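PDB 2IHR: peptide chain release factor RF2 from Thermus thermophilus, which recognises the stop codons UGA and UAA on the ribosome and directs termination of translation, with release of the finished peptide. Local coordinates for residues E209-V214 with L283-R288. Residues are numbered along the deposited sequence; the frame is centred on the assembly and turned at random.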
loop_
_atom_site.group_PDB
_atom_site.type_symbol
_atom_site.label_atom_id
_atom_site.label_comp_id
_atom_site.label_asym_id
_atom_site.label_seq_id
_atom_site.Cartn_x
_atom_site.Cartn_y
_atom_site.Cartn_z
ATOM N N GLU A 209 4.823 3.035 8.123
ATOM C CA GLU A 209 3.412 3.397 7.964
ATOM C C GLU A 209 3.097 3.732 6.520
ATOM O O GLU A 209 3.944 4.295 5.792
ATOM C CB GLU A 209 3.004 4.593 8.817
ATOM C CG GLU A 209 1.874 4.255 9.824
ATOM C CD GLU A 209 0.646 3.525 9.225
ATOM O OE1 GLU A 209 -0.110 2.906 10.004
ATOM O OE2 GLU A 209 0.420 3.568 7.999
ATOM N N VAL A 210 1.867 3.390 6.149
ATOM C CA VAL A 210 1.317 3.599 4.830
ATOM C C VAL A 210 -0.173 3.958 4.954
ATOM O O VAL A 210 -0.944 3.209 5.565
ATOM C CB VAL A 210 1.410 2.296 3.961
ATOM C CG1 VAL A 210 1.271 2.625 2.448
ATOM C CG2 VAL A 210 2.705 1.602 4.238
ATOM N N ILE A 211 -0.562 5.101 4.378
ATOM C CA ILE A 211 -1.953 5.573 4.340
ATOM C C ILE A 211 -2.170 6.040 2.883
ATOM O O ILE A 211 -1.215 6.330 2.169
ATOM C CB ILE A 211 -2.145 6.754 5.265
ATOM C CG1 ILE A 211 -1.377 7.950 4.692
ATOM C CG2 ILE A 211 -1.742 6.364 6.716
ATOM C CD1 ILE A 211 -1.366 9.146 5.555
ATOM N N PRO A 212 -3.412 6.127 2.412
ATOM C CA PRO A 212 -3.472 6.574 1.002
ATOM C C PRO A 212 -3.645 8.066 0.723
ATOM O O PRO A 212 -4.347 8.758 1.484
ATOM C CB PRO A 212 -4.657 5.795 0.440
ATOM C CG PRO A 212 -5.607 5.776 1.602
ATOM C CD PRO A 212 -4.694 5.536 2.849
ATOM N N GLU A 213 -3.002 8.543 -0.359
ATOM C CA GLU A 213 -3.153 9.934 -0.819
ATOM C C GLU A 213 -4.435 9.950 -1.658
ATOM O O GLU A 213 -4.448 9.604 -2.854
ATOM C CB GLU A 213 -2.006 10.415 -1.707
ATOM C CG GLU A 213 -2.516 11.328 -2.840
ATOM C CD GLU A 213 -1.421 12.064 -3.581
ATOM O OE1 GLU A 213 -1.027 11.627 -4.703
ATOM O OE2 GLU A 213 -0.962 13.093 -3.022
ATOM N N VAL A 214 -5.511 10.349 -0.997
ATOM C CA VAL A 214 -6.852 10.440 -1.554
ATOM C C VAL A 214 -7.101 11.609 -2.527
ATOM O O VAL A 214 -6.168 12.329 -2.936
ATOM C CB VAL A 214 -7.832 10.538 -0.415
ATOM C CG1 VAL A 214 -7.696 9.314 0.510
ATOM C CG2 VAL A 214 -7.528 11.776 0.356
ATOM N N LEU A 283 -5.046 13.661 8.188
ATOM C CA LEU A 283 -6.202 14.041 8.978
ATOM C C LEU A 283 -7.318 13.101 8.561
ATOM O O LEU A 283 -8.071 12.597 9.389
ATOM C CB LEU A 283 -6.573 15.486 8.664
ATOM C CG LEU A 283 -5.562 16.530 9.153
ATOM C CD1 LEU A 283 -5.791 17.887 8.486
ATOM C CD2 LEU A 283 -5.687 16.615 10.675
ATOM N N TYR A 284 -7.410 12.869 7.259
ATOM C CA TYR A 284 -8.403 11.969 6.694
ATOM C C TYR A 284 -8.272 10.571 7.313
ATOM O O TYR A 284 -9.246 9.837 7.488
ATOM C CB TYR A 284 -8.174 11.851 5.195
ATOM C CG TYR A 284 -9.161 10.941 4.530
ATOM C CD1 TYR A 284 -10.476 11.354 4.297
ATOM C CD2 TYR A 284 -8.797 9.672 4.128
ATOM C CE1 TYR A 284 -11.403 10.515 3.666
ATOM C CE2 TYR A 284 -9.723 8.820 3.497
ATOM C CZ TYR A 284 -11.013 9.257 3.269
ATOM O OH TYR A 284 -11.880 8.461 2.595
ATOM N N GLU A 285 -7.026 10.217 7.599
ATOM C CA GLU A 285 -6.672 8.950 8.187
ATOM C C GLU A 285 -7.009 9.052 9.658
ATOM O O GLU A 285 -7.579 8.120 10.213
ATOM C CB GLU A 285 -5.173 8.689 7.965
ATOM C CG GLU A 285 -4.536 7.558 8.790
ATOM C CD GLU A 285 -5.178 6.194 8.572
ATOM O OE1 GLU A 285 -5.986 6.058 7.616
ATOM O OE2 GLU A 285 -4.858 5.266 9.360
ATOM N N LEU A 286 -6.669 10.177 10.291
ATOM C CA LEU A 286 -6.998 10.360 11.703
ATOM C C LEU A 286 -8.521 10.174 11.900
ATOM O O LEU A 286 -8.965 9.621 12.922
ATOM C CB LEU A 286 -6.566 11.736 12.191
ATOM C CG LEU A 286 -6.097 11.716 13.661
ATOM C CD1 LEU A 286 -5.426 13.035 14.003
ATOM C CD2 LEU A 286 -7.269 11.459 14.620
ATOM N N GLU A 287 -9.317 10.599 10.914
ATOM C CA GLU A 287 -10.769 10.429 10.985
ATOM C C GLU A 287 -11.178 8.965 10.930
ATOM O O GLU A 287 -11.746 8.447 11.883
ATOM C CB GLU A 287 -11.479 11.184 9.860
ATOM C CG GLU A 287 -11.915 12.593 10.244
ATOM C CD GLU A 287 -12.736 12.630 11.533
ATOM O OE1 GLU A 287 -12.159 12.418 12.624
ATOM O OE2 GLU A 287 -13.961 12.867 11.454
ATOM N N ARG A 288 -10.909 8.301 9.811
ATOM C CA ARG A 288 -11.246 6.884 9.673
ATOM C C ARG A 288 -10.820 6.089 10.915
ATOM O O ARG A 288 -11.598 5.308 11.469
ATOM C CB ARG A 288 -10.548 6.283 8.456
ATOM C CG ARG A 288 -10.783 4.793 8.311
ATOM C CD ARG A 288 -9.891 4.197 7.262
ATOM N NE ARG A 288 -8.505 4.127 7.709
ATOM C CZ ARG A 288 -7.483 3.826 6.912
ATOM N NH1 ARG A 288 -7.688 3.574 5.624
ATOM N NH2 ARG A 288 -6.253 3.761 7.401
#
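Val-214 and Tyr-284 meet through one methyl group: CG1 of the valine lies 3.6 Å from CE2 of the tyrosine and 3.8 Å from its CD2, so the methyl sits obliquely at the CD2-CE2 bond. Tyr-284 has CG swung anti to its backbone N (chi1 -180°), which carries the ring off the helix toward Val-214, the residue that follows the strand.

The second point of contact lies one helix residue on. Here Ile-211 lays its branch methyl CG2 against the outer part of the Glu-285 chain, with Ile-211 CG2 3.7 Å from Glu-285 CG. The carboxylate carbon CD is scarcely farther from that methyl. The glutamate chain bends at chi2 (59°), presenting CG to the isoleucine while its carboxylate is directed along the helix toward Arg-288; the spacing of that acidic and basic pair is too tight in the model to be trusted. No hydrogen bond joins the two segments, and the small interface, 231 Å² in all, is van der Waals packing.

Strand 201-213 pairs here with strand 115-122, Ile-211 bonding to Ile-117 through the backbone. Through Ile-211 and, just beyond, Val-214, this part of the large mixed sheet packs against helix 268-294 of the RF-1 family region. Tyr-284 also touches Val-218, while Leu-283 and Leu-286 pack on Ile-258 of the three-stranded sheet, so the helix bridges the two sheets.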